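3-hexulose-6-phosphate synthase (Mycobacterium gastri, PDB 3AJX) is a magnesium-binding enzyme of the orotidine 5'-phosphate decarboxylase / HUMPS family, built on a TIM-barrel fold and present here as two subunits. Local coordinates at residues V5-L10 / T33-A38; D59-D64 / T82-A87; D115-A120 / E155-P160; S162-V167 / V182-G187. The protein carries 1 engineered substitution. All blocks are in the same frame, centred on the assembly; numbering follows the deposited sequence.

Contact 1. Residues V5-L10 / T33-A38. Engineered in segment 33-38: Lys37 (natural residue Glu).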
loop_
_atom_site.group_PDB
_atom_site.type_symbol
_atom_site.label_atom_id
_atom_site.label_comp_id
_atom_site.label_asym_id
_atom_site.label_seq_id
_atom_site.Cartn_x
_atom_site.Cartn_y
_atom_site.Cartn_z
ATOM N N VAL A 5 12.594 3.578 14.655
ATOM C CA VAL A 5 11.302 3.559 15.334
ATOM C C VAL A 5 10.187 3.583 14.291
ATOM O O VAL A 5 10.146 4.458 13.427
ATOM C CB VAL A 5 11.128 4.764 16.306
ATOM C CG1 VAL A 5 11.319 6.083 15.572
ATOM C CG2 VAL A 5 9.741 4.711 16.942
ATOM N N ALA A 6 9.302 2.596 14.357
ATOM C CA ALA A 6 8.186 2.522 13.422
ATOM C C ALA A 6 6.983 3.202 14.058
ATOM O O ALA A 6 6.324 2.628 14.931
ATOM C CB ALA A 6 7.863 1.065 13.098
ATOM N N ILE A 7 6.709 4.433 13.631
ATOM C CA ILE A 7 5.575 5.178 14.166
ATOM C C ILE A 7 4.311 4.778 13.408
ATOM O O ILE A 7 3.914 5.423 12.437
ATOM C CB ILE A 7 5.798 6.703 14.046
ATOM C CG1 ILE A 7 7.090 7.096 14.768
ATOM C CG2 ILE A 7 4.617 7.450 14.661
ATOM C CD1 ILE A 7 7.385 8.585 14.764
ATOM N N ASP A 8 3.692 3.693 13.857
ATOM C CA ASP A 8 2.486 3.182 13.231
ATOM C C ASP A 8 1.250 3.722 13.936
ATOM O O ASP A 8 0.378 2.963 14.362
ATOM C CB ASP A 8 2.508 1.650 13.261
ATOM C CG ASP A 8 3.536 1.069 12.310
ATOM O OD1 ASP A 8 4.063 -0.031 12.582
ATOM O OD2 ASP A 8 3.814 1.711 11.274
ATOM N N LEU A 9 1.194 5.045 14.063
ATOM C CA LEU A 9 0.079 5.718 14.714
ATOM C C LEU A 9 -0.850 6.320 13.662
ATOM O O LEU A 9 -0.637 6.125 12.464
ATOM C CB LEU A 9 0.602 6.799 15.661
ATOM C CG LEU A 9 1.516 6.254 16.768
ATOM C CD1 LEU A 9 1.992 7.393 17.652
ATOM C CD2 LEU A 9 0.763 5.214 17.588
ATOM N N LEU A 10 -1.870 7.060 14.091
ATOM C CA LEU A 10 -2.828 7.609 13.133
ATOM C C LEU A 10 -2.951 9.124 12.995
ATOM O O LEU A 10 -3.800 9.602 12.240
ATOM C CB LEU A 10 -4.214 7.023 13.410
ATOM C CG LEU A 10 -4.323 5.497 13.356
ATOM C CD1 LEU A 10 -5.750 5.082 13.684
ATOM C CD2 LEU A 10 -3.921 4.991 11.975
ATOM N N THR A 33 2.758 3.024 7.443
ATOM C CA THR A 33 1.814 3.020 6.339
ATOM C C THR A 33 0.442 3.563 6.748
ATOM O O THR A 33 -0.138 4.385 6.042
ATOM C CB THR A 33 1.676 1.605 5.756
ATOM O OG1 THR A 33 2.983 1.088 5.466
ATOM C CG2 THR A 33 0.863 1.636 4.475
ATOM N N PRO A 34 -0.102 3.115 7.896
ATOM C CA PRO A 34 -1.415 3.637 8.293
ATOM C C PRO A 34 -1.376 5.140 8.578
ATOM O O PRO A 34 -2.351 5.851 8.344
ATOM C CB PRO A 34 -1.759 2.805 9.530
ATOM C CG PRO A 34 -0.414 2.481 10.106
ATOM C CD PRO A 34 0.398 2.138 8.881
ATOM N N LEU A 35 -0.241 5.619 9.080
ATOM C CA LEU A 35 -0.075 7.039 9.385
ATOM C C LEU A 35 -0.099 7.880 8.112
ATOM O O LEU A 35 -0.726 8.944 8.059
ATOM C CB LEU A 35 1.247 7.265 10.123
ATOM C CG LEU A 35 1.600 8.709 10.497
ATOM C CD1 LEU A 35 0.494 9.301 11.363
ATOM C CD2 LEU A 35 2.928 8.742 11.248
ATOM N N ILE A 36 0.594 7.405 7.085
ATOM C CA ILE A 36 0.631 8.112 5.814
ATOM C C ILE A 36 -0.751 8.094 5.161
ATOM O O ILE A 36 -1.201 9.100 4.626
ATOM C CB ILE A 36 1.672 7.482 4.868
ATOM C CG1 ILE A 36 3.080 7.729 5.431
ATOM C CG2 ILE A 36 1.533 8.067 3.458
ATOM C CD1 ILE A 36 4.183 7.036 4.670
ATOM N N LYS A 37 -1.438 6.960 5.213
ATOM C CA LYS A 37 -2.764 6.890 4.607
ATOM C C LYS A 37 -3.760 7.745 5.384
ATOM O O LYS A 37 -4.742 8.236 4.828
ATOM C CB LYS A 37 -3.245 5.437 4.543
ATOM C CG LYS A 37 -2.429 4.587 3.579
ATOM C CD LYS A 37 -2.900 3.144 3.525
ATOM C CE LYS A 37 -1.999 2.341 2.596
ATOM N NZ LYS A 37 -2.344 0.895 2.555
ATOM N N ALA A 38 -3.488 7.941 6.668
ATOM C CA ALA A 38 -4.374 8.732 7.509
ATOM C C ALA A 38 -4.222 10.231 7.283
ATOM O O ALA A 38 -5.214 10.944 7.100
ATOM C CB ALA A 38 -4.113 8.405 8.979
HETATM O O HOH W 1 4.164 0.784 8.927
#
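Leu10 and Leu35 bring the two backbones nearest, 4.7 Å between their CA atoms, where the chain leaving strand 2-7 through inverse gamma turns centred on Ile7 and Asp8 passes the first turn of helix 33-39. No direct hydrogen bond joins the segments; apolar contact and one water do. Leu35 is the wedge. Chi1 (179°) carries its CG toward segment 5-10, and there the two methyls part: Leu35 CD2 meets Ile7 CG2 at 4.0 Å, while Leu35 CD1 lies 3.8 Å from Leu10 C. The carbonyl of Leu9 points into the same side chain, with O 3.2 Å from Leu35 CB. Further out, the Leu10 side chain lies at about a right angle to the proline ring, its CD2 3.9 Å from Pro34 CB, and Leu10 O rests 3.5 Å from the methyl CB of Ala38. The polar link runs through a water that accepts from Thr33 N at 3.0 Å and lies 2.5 Å from Asp8 OD2, a short approach with competing acceptors nearby, which makes that half doubtful. This is the C-terminal rim of the TIM barrel's strands, where a strand end meets the start of a helix. Helix 12-22 packs on Ile7 and Leu35 through Ala15, strand 28-31 runs beside strand 2-7, and Leu68 and Ile72 of the second subunit pack on Pro34 and Leu10.

Contact 2. Residues D59-D64 / T82-A87. With MG (magnesium ion), chain F.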
loop_
_atom_site.group_PDB
_atom_site.type_symbol
_atom_site.label_atom_id
_atom_site.label_comp_id
_atom_site.label_asym_id
_atom_site.label_seq_id
_atom_site.Cartn_x
_atom_site.Cartn_y
_atom_site.Cartn_z
ATOM N N ASP A 59 7.049 4.763 4.972
ATOM C CA ASP A 59 6.599 3.403 4.676
ATOM C C ASP A 59 5.419 3.403 3.708
ATOM O O ASP A 59 4.289 3.058 4.072
ATOM C CB ASP A 59 6.205 2.689 5.973
ATOM C CG ASP A 59 6.317 1.179 5.866
ATOM O OD1 ASP A 59 6.508 0.667 4.745
ATOM O OD2 ASP A 59 6.210 0.501 6.910
ATOM N N MET A 60 5.695 3.783 2.466
ATOM C CA MET A 60 4.675 3.846 1.424
ATOM C C MET A 60 4.141 2.473 1.028
ATOM O O MET A 60 2.966 2.334 0.688
ATOM C CB MET A 60 5.254 4.529 0.180
ATOM C CG MET A 60 5.716 5.961 0.378
ATOM S SD MET A 60 4.343 7.118 0.590
ATOM C CE MET A 60 3.888 7.458 -1.127
ATOM N N LYS A 61 5.009 1.463 1.086
ATOM C CA LYS A 61 4.650 0.103 0.683
ATOM C C LYS A 61 4.051 0.152 -0.719
ATOM O O LYS A 61 3.022 -0.461 -1.003
ATOM C CB LYS A 61 3.660 -0.536 1.665
ATOM C CG LYS A 61 4.312 -1.073 2.935
ATOM C CD LYS A 61 3.334 -1.909 3.748
ATOM C CE LYS A 61 3.985 -2.476 5.002
ATOM N NZ LYS A 61 4.437 -1.401 5.930
ATOM N N THR A 62 4.722 0.893 -1.594
ATOM C CA THR A 62 4.283 1.048 -2.973
ATOM C C THR A 62 4.114 -0.278 -3.708
ATOM O O THR A 62 4.974 -1.156 -3.639
ATOM C CB THR A 62 5.272 1.926 -3.737
ATOM O OG1 THR A 62 5.348 3.201 -3.090
ATOM C CG2 THR A 62 4.828 2.110 -5.185
ATOM N N MET A 63 3.000 -0.412 -4.420
ATOM C CA MET A 63 2.720 -1.631 -5.167
ATOM C C MET A 63 2.675 -1.366 -6.669
ATOM O O MET A 63 2.820 -2.284 -7.473
ATOM C CB MET A 63 1.390 -2.224 -4.706
ATOM C CG MET A 63 1.033 -3.559 -5.337
ATOM S SD MET A 63 2.212 -4.870 -4.949
ATOM C CE MET A 63 1.865 -6.021 -6.283
ATOM N N ASP A 64 2.468 -0.107 -7.040
ATOM C CA ASP A 64 2.402 0.271 -8.449
ATOM C C ASP A 64 2.767 1.744 -8.591
ATOM O O ASP A 64 2.686 2.496 -7.620
ATOM C CB ASP A 64 0.996 0.000 -8.988
ATOM C CG ASP A 64 0.870 0.291 -10.472
ATOM O OD1 ASP A 64 1.806 -0.044 -11.231
ATOM O OD2 ASP A 64 -0.172 0.848 -10.875
ATOM N N THR A 82 9.653 2.906 1.051
ATOM C CA THR A 82 9.501 1.473 0.849
ATOM C C THR A 82 8.637 1.144 -0.349
ATOM O O THR A 82 7.667 1.843 -0.649
ATOM C CB THR A 82 8.872 0.753 2.068
ATOM O OG1 THR A 82 7.597 1.326 2.381
ATOM C CG2 THR A 82 9.781 0.845 3.263
ATOM N N VAL A 83 9.018 0.067 -1.027
ATOM C CA VAL A 83 8.296 -0.465 -2.173
ATOM C C VAL A 83 8.170 -1.936 -1.806
ATOM O O VAL A 83 9.107 -2.513 -1.254
ATOM C CB VAL A 83 9.110 -0.347 -3.476
ATOM C CG1 VAL A 83 8.345 -0.996 -4.632
ATOM C CG2 VAL A 83 9.400 1.108 -3.777
ATOM N N LEU A 84 7.019 -2.537 -2.082
ATOM C CA LEU A 84 6.811 -3.947 -1.755
ATOM C C LEU A 84 7.609 -4.879 -2.658
ATOM O O LEU A 84 7.710 -4.658 -3.862
ATOM C CB LEU A 84 5.328 -4.311 -1.867
ATOM C CG LEU A 84 4.395 -3.675 -0.841
ATOM C CD1 LEU A 84 2.952 -4.093 -1.121
ATOM C CD2 LEU A 84 4.819 -4.107 0.558
ATOM N N GLY A 85 8.179 -5.924 -2.065
ATOM C CA GLY A 85 8.926 -6.888 -2.850
ATOM C C GLY A 85 8.001 -7.616 -3.811
ATOM O O GLY A 85 8.447 -8.200 -4.798
ATOM N N SER A 86 6.704 -7.581 -3.517
ATOM C CA SER A 86 5.701 -8.230 -4.357
ATOM C C SER A 86 5.392 -7.407 -5.608
ATOM O O SER A 86 4.721 -7.885 -6.522
ATOM C CB SER A 86 4.413 -8.433 -3.568
ATOM O OG SER A 86 3.950 -7.195 -3.065
ATOM N N ALA A 87 5.874 -6.169 -5.642
ATOM C CA ALA A 87 5.641 -5.301 -6.789
ATOM C C ALA A 87 6.424 -5.782 -8.002
ATOM O O ALA A 87 7.397 -6.525 -7.878
ATOM C CB ALA A 87 6.041 -3.870 -6.455
HETATM MG MG MG F . 7.105 -0.711 8.365
HETATM O O HOH W 2 7.697 4.420 -2.365
HETATM O O HOH W 3 6.164 -2.441 7.872
HETATM O O HOH W 4 8.359 -0.921 9.324
HETATM O O HOH W 5 8.253 -1.238 6.627
#
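Strands 55-62 and 80-84 are parallel neighbours in the TIM barrel, joined by a beta-alpha-beta crossover through helix 66-75, and they meet at the bridge between Thr62 and Val83. Two backbone bonds hold the bridge: Thr62 N gives to Thr82 O at 3.2 Å, and Leu84 N to Thr62 O at 2.9 Å, nearly straight at 170°. Among the side-chain hydrogen bonds, Thr82 OG1 is the hub. With chi1 at 57° it sits between its own N and carbonyl carbon, where it accepts from Lys61 N and donates to Asp59 OD1, 2.7 Å away on the anti side of the carboxylate. Apolar packing starts within the strands, where CB and CG of Lys61 lie against Leu84 CD2, and goes on beyond them with Met63, bent at chi2, whose SD lies 4.0 Å from Leu84 CD1. Its CE nears Ser86 O. Leu84 and Ser86 also pack on their counterparts in the second subunit. Charge enters at the metal end, where Lys61 NZ forms a salt bridge with Asp59 OD2 at 2.8 Å. That carboxylate, gripped at both oxygens, should be fixed in rotation; Glu30 shares the metal site, and Asp59 OD2 binds magnesium at 2.1 Å.

Contact 3. Residues D115-A120 / E155-P160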
loop_
_atom_site.group_PDB
_atom_site.type_symbol
_atom_site.label_atom_id
_atom_site.label_comp_id
_atom_site.label_asym_id
_atom_site.label_seq_id
_atom_site.Cartn_x
_atom_site.Cartn_y
_atom_site.Cartn_z
ATOM N N ASP A 115 9.604 -16.431 -0.300
ATOM C CA ASP A 115 11.027 -16.634 -0.571
ATOM C C ASP A 115 11.799 -15.330 -0.367
ATOM O O ASP A 115 12.329 -14.757 -1.317
ATOM C CB ASP A 115 11.239 -17.139 -2.007
ATOM C CG ASP A 115 10.717 -16.171 -3.065
ATOM O OD1 ASP A 115 11.234 -16.205 -4.201
ATOM O OD2 ASP A 115 9.784 -15.391 -2.779
ATOM N N LYS A 116 11.874 -14.881 0.883
ATOM C CA LYS A 116 12.553 -13.629 1.213
ATOM C C LYS A 116 14.015 -13.498 0.779
ATOM O O LYS A 116 14.400 -12.477 0.211
ATOM C CB LYS A 116 12.429 -13.349 2.716
ATOM C CG LYS A 116 10.990 -13.066 3.161
ATOM C CD LYS A 116 10.925 -12.587 4.606
ATOM C CE LYS A 116 9.513 -12.164 4.993
ATOM N NZ LYS A 116 8.531 -13.281 4.875
ATOM N N ALA A 117 14.836 -14.512 1.038
ATOM C CA ALA A 117 16.240 -14.432 0.652
ATOM C C ALA A 117 16.398 -14.334 -0.863
ATOM O O ALA A 117 17.189 -13.534 -1.360
ATOM C CB ALA A 117 17.011 -15.640 1.188
ATOM N N THR A 118 15.647 -15.149 -1.599
ATOM C CA THR A 118 15.718 -15.120 -3.054
ATOM C C THR A 118 15.255 -13.777 -3.603
ATOM O O THR A 118 15.939 -13.163 -4.422
ATOM C CB THR A 118 14.863 -16.247 -3.672
ATOM O OG1 THR A 118 15.509 -17.501 -3.429
ATOM C CG2 THR A 118 14.699 -16.056 -5.181
ATOM N N ARG A 119 14.101 -13.308 -3.145
ATOM C CA ARG A 119 13.587 -12.040 -3.635
ATOM C C ARG A 119 14.533 -10.906 -3.267
ATOM O O ARG A 119 14.705 -9.971 -4.041
ATOM C CB ARG A 119 12.184 -11.779 -3.082
ATOM C CG ARG A 119 11.504 -10.555 -3.679
ATOM C CD ARG A 119 11.544 -10.571 -5.207
ATOM N NE ARG A 119 10.756 -9.480 -5.779
ATOM C CZ ARG A 119 10.890 -9.025 -7.023
ATOM N NH1 ARG A 119 11.787 -9.558 -7.841
ATOM N NH2 ARG A 119 10.121 -8.032 -7.450
ATOM N N ALA A 120 15.163 -11.003 -2.099
ATOM C CA ALA A 120 16.102 -9.973 -1.657
ATOM C C ALA A 120 17.218 -9.779 -2.681
ATOM O O ALA A 120 17.559 -8.648 -3.041
ATOM C CB ALA A 120 16.702 -10.352 -0.304
ATOM N N GLU A 155 20.229 -13.636 6.903
ATOM C CA GLU A 155 21.570 -14.200 6.805
ATOM C C GLU A 155 21.813 -14.842 5.439
ATOM O O GLU A 155 22.869 -14.661 4.835
ATOM C CB GLU A 155 21.773 -15.238 7.912
ATOM C CG GLU A 155 21.673 -14.659 9.314
ATOM C CD GLU A 155 21.525 -15.723 10.384
ATOM O OE1 GLU A 155 21.476 -15.362 11.578
ATOM O OE2 GLU A 155 21.453 -16.919 10.031
ATOM N N LYS A 156 20.829 -15.589 4.951
ATOM C CA LYS A 156 20.963 -16.260 3.664
ATOM C C LYS A 156 20.917 -15.291 2.487
ATOM O O LYS A 156 21.550 -15.524 1.455
ATOM C CB LYS A 156 19.862 -17.311 3.509
ATOM C CG LYS A 156 19.992 -18.172 2.261
ATOM C CD LYS A 156 18.973 -19.303 2.264
ATOM C CE LYS A 156 19.226 -20.278 1.123
ATOM N NZ LYS A 156 18.255 -21.409 1.127
ATOM N N ALA A 157 20.177 -14.199 2.651
ATOM C CA ALA A 157 20.017 -13.202 1.599
ATOM C C ALA A 157 21.317 -12.564 1.124
ATOM O O ALA A 157 21.491 -12.320 -0.069
ATOM C CB ALA A 157 19.056 -12.113 2.063
ATOM N N ARG A 158 22.225 -12.292 2.054
ATOM C CA ARG A 158 23.489 -11.655 1.710
ATOM C C ARG A 158 23.214 -10.322 1.003
ATOM O O ARG A 158 23.811 -9.987 -0.027
ATOM C CB ARG A 158 24.334 -12.596 0.843
ATOM C CG ARG A 158 24.812 -13.828 1.605
ATOM C CD ARG A 158 25.538 -14.807 0.700
ATOM N NE ARG A 158 26.119 -15.928 1.437
ATOM C CZ ARG A 158 25.421 -16.889 2.034
ATOM N NH1 ARG A 158 24.096 -16.882 1.992
ATOM N NH2 ARG A 158 26.051 -17.869 2.666
ATOM N N VAL A 159 22.277 -9.576 1.585
ATOM C CA VAL A 159 21.863 -8.258 1.110
ATOM C C VAL A 159 21.676 -7.408 2.367
ATOM O O VAL A 159 21.140 -7.899 3.361
ATOM C CB VAL A 159 20.504 -8.327 0.371
ATOM C CG1 VAL A 159 20.049 -6.936 -0.013
ATOM C CG2 VAL A 159 20.621 -9.212 -0.865
ATOM N N PRO A 160 22.126 -6.139 2.355
ATOM C CA PRO A 160 21.935 -5.331 3.567
ATOM C C PRO A 160 20.468 -5.406 3.972
ATOM O O PRO A 160 19.585 -5.231 3.128
ATOM C CB PRO A 160 22.343 -3.933 3.116
ATOM C CG PRO A 160 23.420 -4.217 2.098
ATOM C CD PRO A 160 22.819 -5.367 1.307
#
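Val159 has CG1 anti to its backbone N (chi1 176°), which puts CG2 anti to the carbonyl carbon, and that second branch reaches the end of segment 115-120, resting 3.8 Å from Ala120 O and 4.1 Å from Ala120 CB. Arg158, with positive phi (57°), leaves the helical course after Ala157, and the turned chain brings Val159 to this place. The remaining contact is made of small side chains. Ala120 CB meets Ala157 CB at 3.8 Å, methyl to methyl, and Ala117 CB sits over the backbone of the other helix, 3.8 Å from Ala157 N. With a methyl for each of these residues, the backbones come very near: the CA atoms of Ala117 and Ala157 are 4.1 Å apart. On the outer side Lys156 closes the seam with the base of its side chain, CB lying 4.0 Å from Ala117 CB, while the rest of the chain runs on extended. No hydrogen bond crosses between the segments. In the TIM barrel this is the packing of neighbouring outer helices, the N-terminal part of helix 116-125 against the C-terminal end of helix 148-157, with strand 130-134 beneath them: its Val131 touches Ala120 and its Met133 touches Ala157. Gln121 and Arg124 of helix 116-125 also flank Val159. The turn after helix 148-157 has a bond of its own, in which Arg158 NH1 gives to Lys156 O at 2.9 Å. The acceptor lies almost in the guanidinium plane, but the bond is bent, with an angle of 133° at the hydrogen.

Contact 4. Residues S162-V167 / V182-G187. With SO4 (sulfate ion), chain G.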
loop_
_atom_site.group_PDB
_atom_site.type_symbol
_atom_site.label_atom_id
_atom_site.label_comp_id
_atom_site.label_asym_id
_atom_site.label_seq_id
_atom_site.Cartn_x
_atom_site.Cartn_y
_atom_site.Cartn_z
ATOM N N SER A 162 17.177 -5.000 7.239
ATOM C CA SER A 162 16.653 -4.531 8.510
ATOM C C SER A 162 15.671 -5.612 8.945
ATOM O O SER A 162 15.231 -6.422 8.127
ATOM C CB SER A 162 15.927 -3.193 8.341
ATOM O OG SER A 162 14.813 -3.313 7.475
ATOM N N VAL A 163 15.347 -5.641 10.232
ATOM C CA VAL A 163 14.415 -6.627 10.756
ATOM C C VAL A 163 13.266 -5.932 11.470
ATOM O O VAL A 163 13.482 -5.083 12.334
ATOM C CB VAL A 163 15.113 -7.590 11.748
ATOM C CG1 VAL A 163 14.107 -8.583 12.314
ATOM C CG2 VAL A 163 16.244 -8.332 11.039
ATOM N N ALA A 164 12.045 -6.285 11.080
ATOM C CA ALA A 164 10.838 -5.733 11.684
ATOM C C ALA A 164 9.901 -6.907 11.949
ATOM O O ALA A 164 9.470 -7.598 11.022
ATOM C CB ALA A 164 10.178 -4.721 10.741
ATOM N N GLY A 165 9.605 -7.142 13.223
ATOM C CA GLY A 165 8.726 -8.241 13.581
ATOM C C GLY A 165 8.572 -8.391 15.082
ATOM O O GLY A 165 8.851 -9.452 15.642
ATOM N N GLY A 166 8.129 -7.322 15.734
ATOM C CA GLY A 166 7.938 -7.365 17.171
ATOM C C GLY A 166 9.238 -7.402 17.948
ATOM O O GLY A 166 9.306 -7.994 19.028
ATOM N N VAL A 167 10.272 -6.770 17.402
ATOM C CA VAL A 167 11.570 -6.731 18.060
ATOM C C VAL A 167 11.464 -6.029 19.413
ATOM O O VAL A 167 10.785 -5.011 19.548
ATOM C CB VAL A 167 12.616 -5.993 17.190
ATOM C CG1 VAL A 167 13.946 -5.911 17.924
ATOM C CG2 VAL A 167 12.797 -6.725 15.868
ATOM N N VAL A 182 19.847 -2.641 10.392
ATOM C CA VAL A 182 18.870 -1.867 11.148
ATOM C C VAL A 182 17.905 -2.767 11.910
ATOM O O VAL A 182 17.433 -3.772 11.384
ATOM C CB VAL A 182 18.017 -0.977 10.201
ATOM C CG1 VAL A 182 17.031 -0.144 11.016
ATOM C CG2 VAL A 182 18.918 -0.077 9.362
ATOM N N ALA A 183 17.631 -2.407 13.160
ATOM C CA ALA A 183 16.668 -3.132 13.973
ATOM C C ALA A 183 15.486 -2.170 14.068
ATOM O O ALA A 183 15.653 -1.021 14.476
ATOM C CB ALA A 183 17.235 -3.415 15.362
ATOM N N VAL A 184 14.304 -2.629 13.665
ATOM C CA VAL A 184 13.106 -1.794 13.704
ATOM C C VAL A 184 12.260 -2.134 14.922
ATOM O O VAL A 184 12.006 -3.303 15.203
ATOM C CB VAL A 184 12.228 -1.999 12.447
ATOM C CG1 VAL A 184 11.007 -1.088 12.507
ATOM C CG2 VAL A 184 13.039 -1.716 11.198
ATOM N N ALA A 185 11.830 -1.109 15.644
ATOM C CA ALA A 185 10.993 -1.314 16.816
ATOM C C ALA A 185 9.743 -0.447 16.698
ATOM O O ALA A 185 9.832 0.771 16.531
ATOM C CB ALA A 185 11.766 -0.959 18.085
ATOM N N GLY A 186 8.580 -1.086 16.773
ATOM C CA GLY A 186 7.320 -0.368 16.686
ATOM C C GLY A 186 6.562 -0.395 18.001
ATOM O O GLY A 186 6.691 0.521 18.812
ATOM N N GLY A 187 5.779 -1.450 18.211
ATOM C CA GLY A 187 4.995 -1.576 19.428
ATOM C C GLY A 187 5.799 -1.498 20.713
ATOM O O GLY A 187 5.301 -1.015 21.730
HETATM S S SO4 G . 6.768 -3.769 15.244
HETATM O O1 SO4 G . 5.565 -3.583 16.083
HETATM O O2 SO4 G . 6.622 -4.971 14.399
HETATM O O3 SO4 G . 7.948 -3.930 16.114
HETATM O O4 SO4 G . 6.948 -2.583 14.387
HETATM O O HOH W 6 10.132 -5.095 14.997
HETATM O O HOH W 7 8.375 -3.906 18.631
#
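Val163 bonds through its backbone to both Val182 and Val184 in the tight half of this contact, where strand 161-164 runs parallel to strand 182-185. Val163 N gives to Val182 O at 3.0 Å, and Val184 N returns to Val163 O at 2.9 Å, almost in line with the carbonyl. Side chains fill in beside these bonds. The CB of Ala164 packs on Val184 CB at 3.8 Å, and the CB atoms of Ser162 and Val182 are 3.6 Å apart on one face of the sheet. Val184 has CG1 opposite its backbone N (chi1 -179°), which leaves CG2 alongside Val163 O. Val167 presses its CB and CG2 against Val184 O.

Past the strand ends the two segments separate, and water and a sulfate ion, probably from the crystallisation liquor, take over from direct bonding. One water accepts from Gly165 N and Val167 N and donates to Val184 O and to sulfate O3, so it spans both segments; a second joins Val167 O to sulfate O3. The anion is held chiefly by backbone N-H groups: Gly166 N to O2 at 3.1 Å, Gly186 N to O3 at 3.0 Å, and Gly187 N to O1 at 3.0 Å, essentially straight at 178°. Gln140 adds a side-chain bond. Gly186 occupies the N-cap position of helix 187-190, whose N-terminal end probably adds a favourable dipole for the charge. This glycine-rich cradle is consistent with the site that phosphate-binding TIM barrels have after their last two strands.

Overall arrangement
From the N terminus, contact 1 (5-10 with 33-38) closes the first loop, around helix 12-22 and strand 28-31. Contact 2 follows, closing the crossover through helix 66-75, then contact 3 closes the longest loop, between two outer helices, and contact 4 the crossover through helix 172-177. All four come in series; none nests or crosses. Contacts 1 and 2 meet where Thr33 OG1 probably bonds to Asp59 O and Lys61 NZ, and both reach the second subunit. Arg119 NE ties contact 3 to Gly85 O of contact 2. Contact 4 adjoins contact 3 in sequence, and Ala6 N to Ala185 O joins the first and last strands, closing the barrel.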